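PDB 5XOB: tRNA(Ile2) 2-agmatinylcytidine synthetase TiaS from Archaeoglobus fulgidus, which catalyses the ATP-dependent attachment of agmatine to the wobble cytidine of a minor isoleucine tRNA, so that the tRNA reads AUA instead of AUG. Local coordinates for residues M26-V29 against E30-G34; S220-A223 against L224-M228; F307-V310 against I311-L314. All coordinates share one frame; numbering follows the deposited sequence.

Contact 1 (M26-V29 against E30-G34); sequences MERV and ERELG
Arg-28 and Glu-32 form a salt bridge one turn apart on the helix 20-32. Their side chains run alongside each other and point the same way. A single oxygen, Glu-32 OE1, takes both donors: it lies 3.1 Å from Arg-28 NH2 and 3.2 Å from Arg-28 NE. It sits at the guanidinium edge, near its plane, but the two groups are turned 37° apart and both bonds are weak. Glu-32 CG stays beside the backbone N (chi1 -66°), which keeps the carboxylate on the same flank as Arg-28. Arg-28 NH2 also meets Glu-77 in a second salt bridge. With an alanine here, the carboxylates of Glu-32 and Glu-77 would probably both be left without their shared positive mate. Arg-31 sends NH1 to 3.6 Å from Arg-28 CG, and Arg-28 CA lies over one face of the Arg-31 guanidinium, toward its rim. The other acid ends are satisfied elsewhere: Glu-27 pairs with Arg-238, and Glu-30 OE2 accepts from Val-36 N.

The backbone is held by helical bonds, Glu-30 N to Met-26 O at 2.9 Å and Glu-32 N to Arg-28 O at 2.8 Å. Between them, Arg-31 N makes weak bonds to Glu-27 O and Arg-28 O. Val-29 O takes two donors from opposite faces of its plane. Leu-33 N is 2.8 Å from Val-29 O, and Gly-34 N is 2.9 Å from it. The second spans five residues, a pi-type bond. This is the C-terminal end of a helix lying on a sheet, with Met-26 and Val-29 facing strand 57-64 and Leu-33 touching helix 68-82, in the TCKD domain of the RRM clan.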
ATOM      1  N   MET A  26      -4.871 -24.657   8.984  1.00 68.70           N
ATOM      2  CA  MET A  26      -3.522 -25.116   9.279  1.00 72.26           C
ATOM      3  C   MET A  26      -3.505 -25.998  10.536  1.00 72.09           C
ATOM      4  O   MET A  26      -2.944 -27.093  10.512  1.00 68.58           O
ATOM      5  CB  MET A  26      -2.567 -23.926   9.408  1.00 74.21           C
ATOM      6  CG  MET A  26      -2.161 -23.331   8.065  1.00 74.83           C
ATOM      7  SD  MET A  26      -1.334 -21.735   8.206  1.00 76.26           S
ATOM      8  CE  MET A  26       0.011 -22.205   9.294  1.00 81.23           C
ATOM      9  N   GLU A  27      -4.144 -25.535  11.611  1.00 72.76           N
ATOM     10  CA  GLU A  27      -4.238 -26.317  12.846  1.00 74.54           C
ATOM     11  C   GLU A  27      -4.792 -27.716  12.584  1.00 76.58           C
ATOM     12  O   GLU A  27      -4.175 -28.711  12.974  1.00 76.49           O
ATOM     13  CB  GLU A  27      -5.113 -25.606  13.876  1.00 74.68           C
ATOM     14  CG  GLU A  27      -4.458 -24.395  14.513  1.00 75.37           C
ATOM     15  CD  GLU A  27      -5.379 -23.683  15.488  1.00 75.86           C
ATOM     16  OE1 GLU A  27      -6.546 -24.109  15.615  1.00 75.64           O
ATOM     17  OE2 GLU A  27      -4.937 -22.700  16.125  1.00 72.69           O
ATOM     18  N   ARG A  28      -5.945 -27.790  11.920  1.00 80.67           N
ATOM     19  CA  ARG A  28      -6.586 -29.086  11.626  1.00 83.82           C
ATOM     20  C   ARG A  28      -5.695 -30.022  10.809  1.00 79.37           C
ATOM     21  O   ARG A  28      -5.582 -31.204  11.120  1.00 82.67           O
ATOM     22  CB  ARG A  28      -7.947 -28.917  10.928  1.00 87.27           C
ATOM     23  CG  ARG A  28      -9.112 -29.448  11.755  1.00 93.48           C
ATOM     24  CD  ARG A  28     -10.399 -29.609  10.947  1.00 98.98           C
ATOM     25  NE  ARG A  28     -11.011 -30.935  11.112  1.00100.86           N
ATOM     26  CZ  ARG A  28     -12.226 -31.277  10.679  1.00101.19           C
ATOM     27  NH1 ARG A  28     -13.003 -30.392  10.059  1.00103.36           N
ATOM     28  NH2 ARG A  28     -12.674 -32.513  10.877  1.00 98.85           N
ATOM     29  N   VAL A  29      -5.073 -29.491   9.766  1.00 71.72           N
ATOM     30  CA  VAL A  29      -4.151 -30.273   8.957  1.00 69.86           C
ATOM     31  C   VAL A  29      -3.006 -30.807   9.805  1.00 71.97           C
ATOM     32  O   VAL A  29      -2.607 -31.966   9.674  1.00 73.32           O
ATOM     33  CB  VAL A  29      -3.563 -29.421   7.819  1.00 69.96           C
ATOM     34  CG1 VAL A  29      -2.318 -30.073   7.225  1.00 71.99           C
ATOM     35  CG2 VAL A  29      -4.617 -29.186   6.745  1.00 70.74           C
ATOM     36  N   GLU A  30      -2.480 -29.951  10.673  1.00 74.21           N
ATOM     37  CA  GLU A  30      -1.323 -30.308  11.475  1.00 78.78           C
ATOM     38  C   GLU A  30      -1.649 -31.509  12.355  1.00 79.35           C
ATOM     39  O   GLU A  30      -0.776 -32.327  12.642  1.00 81.01           O
ATOM     40  CB  GLU A  30      -0.860 -29.125  12.339  1.00 83.60           C
ATOM     41  CG  GLU A  30       0.654 -29.008  12.510  1.00 88.25           C
ATOM     42  CD  GLU A  30       1.247 -27.789  11.817  1.00 89.27           C
ATOM     43  OE1 GLU A  30       0.802 -26.654  12.111  1.00 91.84           O
ATOM     44  OE2 GLU A  30       2.172 -27.961  10.994  1.00 88.77           O
ATOM     45  N   ARG A  31      -2.915 -31.615  12.755  1.00 80.25           N
ATOM     46  CA  ARG A  31      -3.346 -32.632  13.702  1.00 83.83           C
ATOM     47  C   ARG A  31      -3.917 -33.880  13.029  1.00 83.87           C
ATOM     48  O   ARG A  31      -3.764 -34.983  13.548  1.00 81.92           O
ATOM     49  CB  ARG A  31      -4.354 -32.042  14.693  1.00 86.63           C
ATOM     50  CG  ARG A  31      -5.822 -32.150  14.297  1.00 89.87           C
ATOM     51  CD  ARG A  31      -6.706 -31.903  15.504  1.00 94.98           C
ATOM     52  NE  ARG A  31      -6.559 -30.534  15.995  1.00 99.44           N
ATOM     53  CZ  ARG A  31      -7.473 -29.572  15.875  1.00104.00           C
ATOM     54  NH1 ARG A  31      -8.647 -29.804  15.288  1.00102.97           N
ATOM     55  NH2 ARG A  31      -7.213 -28.360  16.358  1.00107.36           N
ATOM     56  N   GLU A  32      -4.585 -33.713  11.890  1.00 85.99           N
ATOM     57  CA  GLU A  32      -5.103 -34.864  11.152  1.00 87.60           C
ATOM     58  C   GLU A  32      -4.082 -35.417  10.150  1.00 90.09           C
ATOM     59  O   GLU A  32      -3.784 -36.610  10.179  1.00 96.12           O
ATOM     60  CB  GLU A  32      -6.433 -34.536  10.450  1.00 87.25           C
ATOM     61  CG  GLU A  32      -7.584 -34.254  11.416  1.00 88.24           C
ATOM     62  CD  GLU A  32      -8.939 -34.736  10.918  1.00 89.44           C
ATOM     63  OE1 GLU A  32      -9.913 -33.949  10.983  1.00 87.26           O
ATOM     64  OE2 GLU A  32      -9.038 -35.905  10.474  1.00 90.12           O
ATOM     65  N   LEU A  33      -3.522 -34.564   9.291  1.00 87.54           N
ATOM     66  CA  LEU A  33      -2.844 -35.058   8.084  1.00 85.00           C
ATOM     67  C   LEU A  33      -1.320 -35.010   8.059  1.00 84.24           C
ATOM     68  O   LEU A  33      -0.682 -35.944   7.558  1.00 83.11           O
ATOM     69  CB  LEU A  33      -3.395 -34.334   6.855  1.00 82.79           C
ATOM     70  CG  LEU A  33      -4.877 -34.578   6.578  1.00 81.96           C
ATOM     71  CD1 LEU A  33      -5.285 -33.860   5.305  1.00 81.56           C
ATOM     72  CD2 LEU A  33      -5.178 -36.065   6.459  1.00 84.11           C
ATOM     73  N   GLY A  34      -0.729 -33.937   8.564  1.00 83.55           N
ATOM     74  CA  GLY A  34       0.712 -33.790   8.443  1.00 86.56           C
ATOM     75  C   GLY A  34       1.257 -32.530   9.063  1.00 87.81           C
ATOM     76  O   GLY A  34       0.701 -32.026  10.034  1.00 92.54           O
TER

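Contact 2 (S220-A223 against L224-M228); sequences SVEA and LYKAM
Val-221 and Tyr-225 lie side by side on one flank of the helix 221-230, and both point the same way. The valine touches with one methyl. CG1 is 3.4 Å from Tyr-225 CE2, a tight apolar approach, and it meets the ring obliquely. Two torsions set this up. Val-221 CG1 is anti to its own N (chi1 -176°), and Tyr-225 CG sits beside its backbone N (chi1 -77°), which tips the ring back toward the previous turn.

A second pair, Glu-222 and Lys-226, lies on another flank. Both chains are extended and run in the same direction. Their charged ends come together loosely, with Glu-222 OE1 3.7 Å from Lys-226 NZ. This is a long salt bridge between two exposed residues. Nearer the backbone, Lys-226 CG rests 3.3 Å from Glu-222 O.

The first turn is closed by Ser-220, the N-cap. Its OG accepts from Ala-223 N at 2.9 Å, with the N-H pointing almost straight at it (163°). The backbone O of Ser-220 takes Leu-224 N at 3.1 Å, and Leu-224 CD2 lies 3.6 Å from that same Ser-220 O. Further along, Ala-227 N bonds to Ala-223 O at 2.8 Å.

The helix packs on strands 157-163, 212-218 and 239-244, the FLD part of the eight-stranded sheet. Leu-224 touches Leu-158 and Leu-160 of the first and Ile-216 of the second. Val-221 and Tyr-225 both reach Ile-241 of the third. Helix 177-187 lies against another side, where its Leu-187 meets Lys-226 and Ala-227 and its Met-183 meets Ala-227.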
ATOM      1  N   SER A 220      12.083  -9.042  10.357  1.00 67.44           N
ATOM      2  CA  SER A 220      12.605 -10.295  10.888  1.00 66.89           C
ATOM      3  C   SER A 220      11.636 -10.923  11.845  1.00 65.86           C
ATOM      4  O   SER A 220      10.780 -10.247  12.428  1.00 62.58           O
ATOM      5  CB  SER A 220      13.931 -10.064  11.612  1.00 69.81           C
ATOM      6  OG  SER A 220      13.729  -9.340  12.815  1.00 71.76           O
ATOM      7  N   VAL A 221      11.799 -12.227  12.020  1.00 68.11           N
ATOM      8  CA  VAL A 221      10.993 -12.966  12.978  1.00 68.89           C
ATOM      9  C   VAL A 221      11.370 -12.467  14.373  1.00 70.63           C
ATOM     10  O   VAL A 221      10.493 -12.230  15.202  1.00 69.34           O
ATOM     11  CB  VAL A 221      11.191 -14.495  12.845  1.00 68.06           C
ATOM     12  CG1 VAL A 221      10.268 -15.248  13.796  1.00 66.71           C
ATOM     13  CG2 VAL A 221      10.933 -14.946  11.411  1.00 67.72           C
ATOM     14  N   GLU A 222      12.673 -12.274  14.595  1.00 75.81           N
ATOM     15  CA  GLU A 222      13.210 -11.766  15.866  1.00 78.39           C
ATOM     16  C   GLU A 222      12.510 -10.481  16.307  1.00 75.84           C
ATOM     17  O   GLU A 222      11.994 -10.396  17.421  1.00 75.41           O
ATOM     18  CB  GLU A 222      14.724 -11.511  15.742  1.00 83.95           C
ATOM     19  CG  GLU A 222      15.367 -10.826  16.953  1.00 89.15           C
ATOM     20  CD  GLU A 222      16.799 -10.351  16.698  1.00 92.82           C
ATOM     21  OE1 GLU A 222      17.042  -9.119  16.742  1.00 92.15           O
ATOM     22  OE2 GLU A 222      17.684 -11.206  16.458  1.00 89.78           O
ATOM     23  N   ALA A 223      12.512  -9.487  15.424  1.00 74.15           N
ATOM     24  CA  ALA A 223      11.903  -8.186  15.704  1.00 72.73           C
ATOM     25  C   ALA A 223      10.417  -8.321  15.983  1.00 72.55           C
ATOM     26  O   ALA A 223       9.876  -7.669  16.877  1.00 75.84           O
ATOM     27  CB  ALA A 223      12.117  -7.250  14.526  1.00 73.69           C
ATOM     28  N   LEU A 224       9.761  -9.173  15.205  1.00 73.04           N
ATOM     29  CA  LEU A 224       8.315  -9.332  15.302  1.00 72.67           C
ATOM     30  C   LEU A 224       7.916  -9.863  16.672  1.00 73.02           C
ATOM     31  O   LEU A 224       7.057  -9.286  17.337  1.00 72.76           O
ATOM     32  CB  LEU A 224       7.786 -10.234  14.165  1.00 70.16           C
ATOM     33  CG  LEU A 224       6.925  -9.601  13.050  1.00 69.62           C
ATOM     34  CD1 LEU A 224       6.977  -8.080  12.993  1.00 69.37           C
ATOM     35  CD2 LEU A 224       7.268 -10.194  11.696  1.00 65.66           C
ATOM     36  N   TYR A 225       8.547 -10.949  17.102  1.00 76.01           N
ATOM     37  CA  TYR A 225       8.256 -11.518  18.419  1.00 79.22           C
ATOM     38  C   TYR A 225       8.652 -10.555  19.552  1.00 80.47           C
ATOM     39  O   TYR A 225       7.972 -10.493  20.578  1.00 79.00           O
ATOM     40  CB  TYR A 225       8.930 -12.889  18.592  1.00 82.38           C
ATOM     41  CG  TYR A 225       8.229 -14.033  17.870  1.00 84.72           C
ATOM     42  CD1 TYR A 225       6.848 -14.218  17.981  1.00 86.34           C
ATOM     43  CD2 TYR A 225       8.950 -14.946  17.101  1.00 84.99           C
ATOM     44  CE1 TYR A 225       6.207 -15.262  17.333  1.00 87.06           C
ATOM     45  CE2 TYR A 225       8.315 -15.994  16.450  1.00 87.51           C
ATOM     46  CZ  TYR A 225       6.943 -16.147  16.569  1.00 89.19           C
ATOM     47  OH  TYR A 225       6.299 -17.186  15.929  1.00 98.88           O
ATOM     48  N   LYS A 226       9.735  -9.803  19.360  1.00 81.33           N
ATOM     49  CA  LYS A 226      10.085  -8.706  20.272  1.00 82.31           C
ATOM     50  C   LYS A 226       8.963  -7.684  20.378  1.00 80.10           C
ATOM     51  O   LYS A 226       8.589  -7.278  21.480  1.00 79.82           O
ATOM     52  CB  LYS A 226      11.358  -8.000  19.816  1.00 87.38           C
ATOM     53  CG  LYS A 226      12.618  -8.751  20.186  1.00 94.87           C
ATOM     54  CD  LYS A 226      13.849  -8.009  19.711  1.00102.42           C
ATOM     55  CE  LYS A 226      15.111  -8.596  20.320  1.00109.93           C
ATOM     56  NZ  LYS A 226      16.301  -7.744  20.042  1.00115.42           N
ATOM     57  N   ALA A 227       8.437  -7.270  19.227  1.00 75.25           N
ATOM     58  CA  ALA A 227       7.286  -6.377  19.193  1.00 72.77           C
ATOM     59  C   ALA A 227       6.149  -6.945  20.036  1.00 72.41           C
ATOM     60  O   ALA A 227       5.530  -6.230  20.829  1.00 70.16           O
ATOM     61  CB  ALA A 227       6.827  -6.164  17.760  1.00 73.97           C
ATOM     62  N   MET A 228       5.903  -8.242  19.873  1.00 78.45           N
ATOM     63  CA  MET A 228       4.804  -8.938  20.550  1.00 83.34           C
ATOM     64  C   MET A 228       4.892  -8.877  22.079  1.00 83.37           C
ATOM     65  O   MET A 228       3.879  -8.672  22.758  1.00 80.77           O
ATOM     66  CB  MET A 228       4.762 -10.406  20.100  1.00 86.74           C
ATOM     67  CG  MET A 228       3.625 -11.223  20.701  1.00 92.93           C
ATOM     68  SD  MET A 228       3.783 -12.984  20.360  1.00100.36           S
ATOM     69  CE  MET A 228       2.596 -13.161  19.034  1.00105.74           C
TER

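Contact 3 (F307-V310 against I311-L314); sequences FRNV and IRLL
Phe-307 swings its ring away from its own N (chi1 -180°), while Ile-311 keeps CG1 beside the backbone N (chi1 -66°), and the two side chains meet one turn apart. They cross obliquely, with Phe-307 CE2 3.9 Å from Ile-311 CG1. Helix 307-313 follows strand 294-300 and precedes strand 319-327, the usual place for a helix in an OB fold. Phe-307 and Ile-311 both pack on Leu-333 and Ile-336, and Ile-311 also reaches Val-285 and Phe-287, so this pair faces the barrel.

Arg-308 and Arg-312 lie alongside each other on another flank. Like charges come near, with Arg-308 NE 4.2 Å from Arg-312 NH2. Outside partners probably ease this. Arg-312 NE forms a salt bridge with Asp-279, while Arg-308 bonds to the carbonyls of Lys-305 and Gly-283. Arg-308 CB lies over one face of the Arg-312 guanidinium. In the backbone, Arg-312 N is held firmly by Arg-308 O at 2.7 Å, but the Ile-311 N bond to Phe-307 O is weak. At the edge of the Arg-312 guanidinium, in its plane, Asn-309 OD1 accepts a weak bond from Arg-312 NH1 at 3.3 Å.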
ATOM      1  N   PHE A 307       0.863  15.441   3.871  1.00 77.01           N
ATOM      2  CA  PHE A 307       1.401  15.159   2.541  1.00 76.64           C
ATOM      3  C   PHE A 307       0.883  16.141   1.484  1.00 76.94           C
ATOM      4  O   PHE A 307       1.548  16.371   0.474  1.00 75.46           O
ATOM      5  CB  PHE A 307       1.070  13.716   2.138  1.00 78.09           C
ATOM      6  CG  PHE A 307       1.584  13.318   0.777  1.00 75.96           C
ATOM      7  CD1 PHE A 307       2.936  13.077   0.568  1.00 76.07           C
ATOM      8  CD2 PHE A 307       0.709  13.161  -0.291  1.00 74.25           C
ATOM      9  CE1 PHE A 307       3.407  12.703  -0.682  1.00 75.87           C
ATOM     10  CE2 PHE A 307       1.171  12.780  -1.539  1.00 72.99           C
ATOM     11  CZ  PHE A 307       2.521  12.551  -1.735  1.00 74.12           C
ATOM     12  N   ARG A 308      -0.297  16.717   1.719  1.00 78.06           N
ATOM     13  CA  ARG A 308      -0.855  17.735   0.825  1.00 78.06           C
ATOM     14  C   ARG A 308      -0.006  18.996   0.797  1.00 81.56           C
ATOM     15  O   ARG A 308       0.062  19.684  -0.222  1.00 80.17           O
ATOM     16  CB  ARG A 308      -2.259  18.116   1.258  1.00 78.24           C
ATOM     17  CG  ARG A 308      -3.272  17.005   1.071  1.00 80.58           C
ATOM     18  CD  ARG A 308      -4.564  17.309   1.803  1.00 81.51           C
ATOM     19  NE  ARG A 308      -4.335  17.462   3.235  1.00 85.53           N
ATOM     20  CZ  ARG A 308      -5.286  17.708   4.131  1.00 89.23           C
ATOM     21  NH1 ARG A 308      -6.554  17.831   3.753  1.00 91.33           N
ATOM     22  NH2 ARG A 308      -4.967  17.830   5.415  1.00 89.82           N
ATOM     23  N   ASN A 309       0.633  19.294   1.922  1.00 83.76           N
ATOM     24  CA  ASN A 309       1.488  20.472   2.029  1.00 87.66           C
ATOM     25  C   ASN A 309       2.586  20.496   0.968  1.00 87.09           C
ATOM     26  O   ASN A 309       2.768  21.509   0.291  1.00 92.46           O
ATOM     27  CB  ASN A 309       2.111  20.565   3.425  1.00 88.34           C
ATOM     28  CG  ASN A 309       1.070  20.576   4.532  1.00 89.05           C
ATOM     29  OD1 ASN A 309      -0.134  20.637   4.271  1.00 87.85           O
ATOM     30  ND2 ASN A 309       1.530  20.510   5.775  1.00 90.76           N
ATOM     31  N   VAL A 310       3.298  19.381   0.812  1.00 87.16           N
ATOM     32  CA  VAL A 310       4.401  19.311  -0.156  1.00 88.47           C
ATOM     33  C   VAL A 310       3.859  19.340  -1.585  1.00 85.65           C
ATOM     34  O   VAL A 310       4.497  19.889  -2.484  1.00 84.36           O
ATOM     35  CB  VAL A 310       5.349  18.083   0.040  1.00 93.70           C
ATOM     36  CG1 VAL A 310       5.539  17.736   1.514  1.00 93.52           C
ATOM     37  CG2 VAL A 310       4.878  16.857  -0.744  1.00 96.32           C
ATOM     38  N   ILE A 311       2.686  18.746  -1.799  1.00 85.28           N
ATOM     39  CA  ILE A 311       2.055  18.786  -3.115  1.00 86.27           C
ATOM     40  C   ILE A 311       1.613  20.204  -3.453  1.00 86.86           C
ATOM     41  O   ILE A 311       1.835  20.663  -4.564  1.00 83.86           O
ATOM     42  CB  ILE A 311       0.845  17.831  -3.217  1.00 85.85           C
ATOM     43  CG1 ILE A 311       1.297  16.367  -3.103  1.00 87.12           C
ATOM     44  CG2 ILE A 311       0.085  18.053  -4.522  1.00 85.25           C
ATOM     45  CD1 ILE A 311       2.247  15.898  -4.193  1.00 86.62           C
ATOM     46  N   ARG A 312       0.997  20.896  -2.494  1.00 89.14           N
ATOM     47  CA  ARG A 312       0.512  22.266  -2.718  1.00 88.05           C
ATOM     48  C   ARG A 312       1.580  23.216  -3.268  1.00 89.96           C
ATOM     49  O   ARG A 312       1.250  24.191  -3.943  1.00 88.90           O
ATOM     50  CB  ARG A 312      -0.098  22.853  -1.437  1.00 87.85           C
ATOM     51  CG  ARG A 312      -1.487  22.316  -1.120  1.00 87.97           C
ATOM     52  CD  ARG A 312      -2.365  23.327  -0.398  1.00 88.74           C
ATOM     53  NE  ARG A 312      -3.468  22.658   0.292  1.00 88.68           N
ATOM     54  CZ  ARG A 312      -3.355  22.032   1.465  1.00 91.63           C
ATOM     55  NH1 ARG A 312      -2.186  21.977   2.103  1.00 91.90           N
ATOM     56  NH2 ARG A 312      -4.422  21.447   2.005  1.00 92.13           N
ATOM     57  N   LEU A 313       2.852  22.930  -2.992  1.00 93.32           N
ATOM     58  CA  LEU A 313       3.949  23.773  -3.468  1.00 97.84           C
ATOM     59  C   LEU A 313       4.125  23.757  -4.987  1.00102.86           C
ATOM     60  O   LEU A 313       3.756  24.728  -5.656  1.00110.83           O
ATOM     61  CB  LEU A 313       5.268  23.399  -2.774  1.00 95.41           C
ATOM     62  CG  LEU A 313       5.280  23.515  -1.243  1.00 96.39           C
ATOM     63  CD1 LEU A 313       6.704  23.452  -0.704  1.00 95.51           C
ATOM     64  CD2 LEU A 313       4.592  24.790  -0.767  1.00 99.18           C
ATOM     65  N   LEU A 314       4.657  22.652  -5.512  1.00104.03           N
ATOM     66  CA  LEU A 314       5.161  22.555  -6.903  1.00108.16           C
ATOM     67  C   LEU A 314       4.485  23.446  -7.965  1.00109.80           C
ATOM     68  O   LEU A 314       3.292  23.771  -7.880  1.00106.10           O
ATOM     69  CB  LEU A 314       5.223  21.076  -7.365  1.00109.64           C
ATOM     70  CG  LEU A 314       4.022  20.227  -7.839  1.00107.60           C
ATOM     71  CD1 LEU A 314       4.216  18.773  -7.420  1.00103.70           C
ATOM     72  CD2 LEU A 314       2.676  20.721  -7.345  1.00107.96           C
TER

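From the N terminus, contact 1 comes first, in the last turns of helix 20-32 of the TCKD domain, just before strand 35-44. Contact 2 follows in the FLD domain, at the start of helix 221-230, after strand 212-218. Contact 3 is last, in helix 307-313 of the OB domain. Each joins neighbouring turns of one helix, so none closes a long loop. The three stand in series and neither nest nor cross. Contacts 1 and 2 lie by the same eight-stranded sheet, their centres about 25 Å apart. Contact 3 belongs to the OB sheet, its centre about 53 Å from that of contact 1 and beyond the chain's centre.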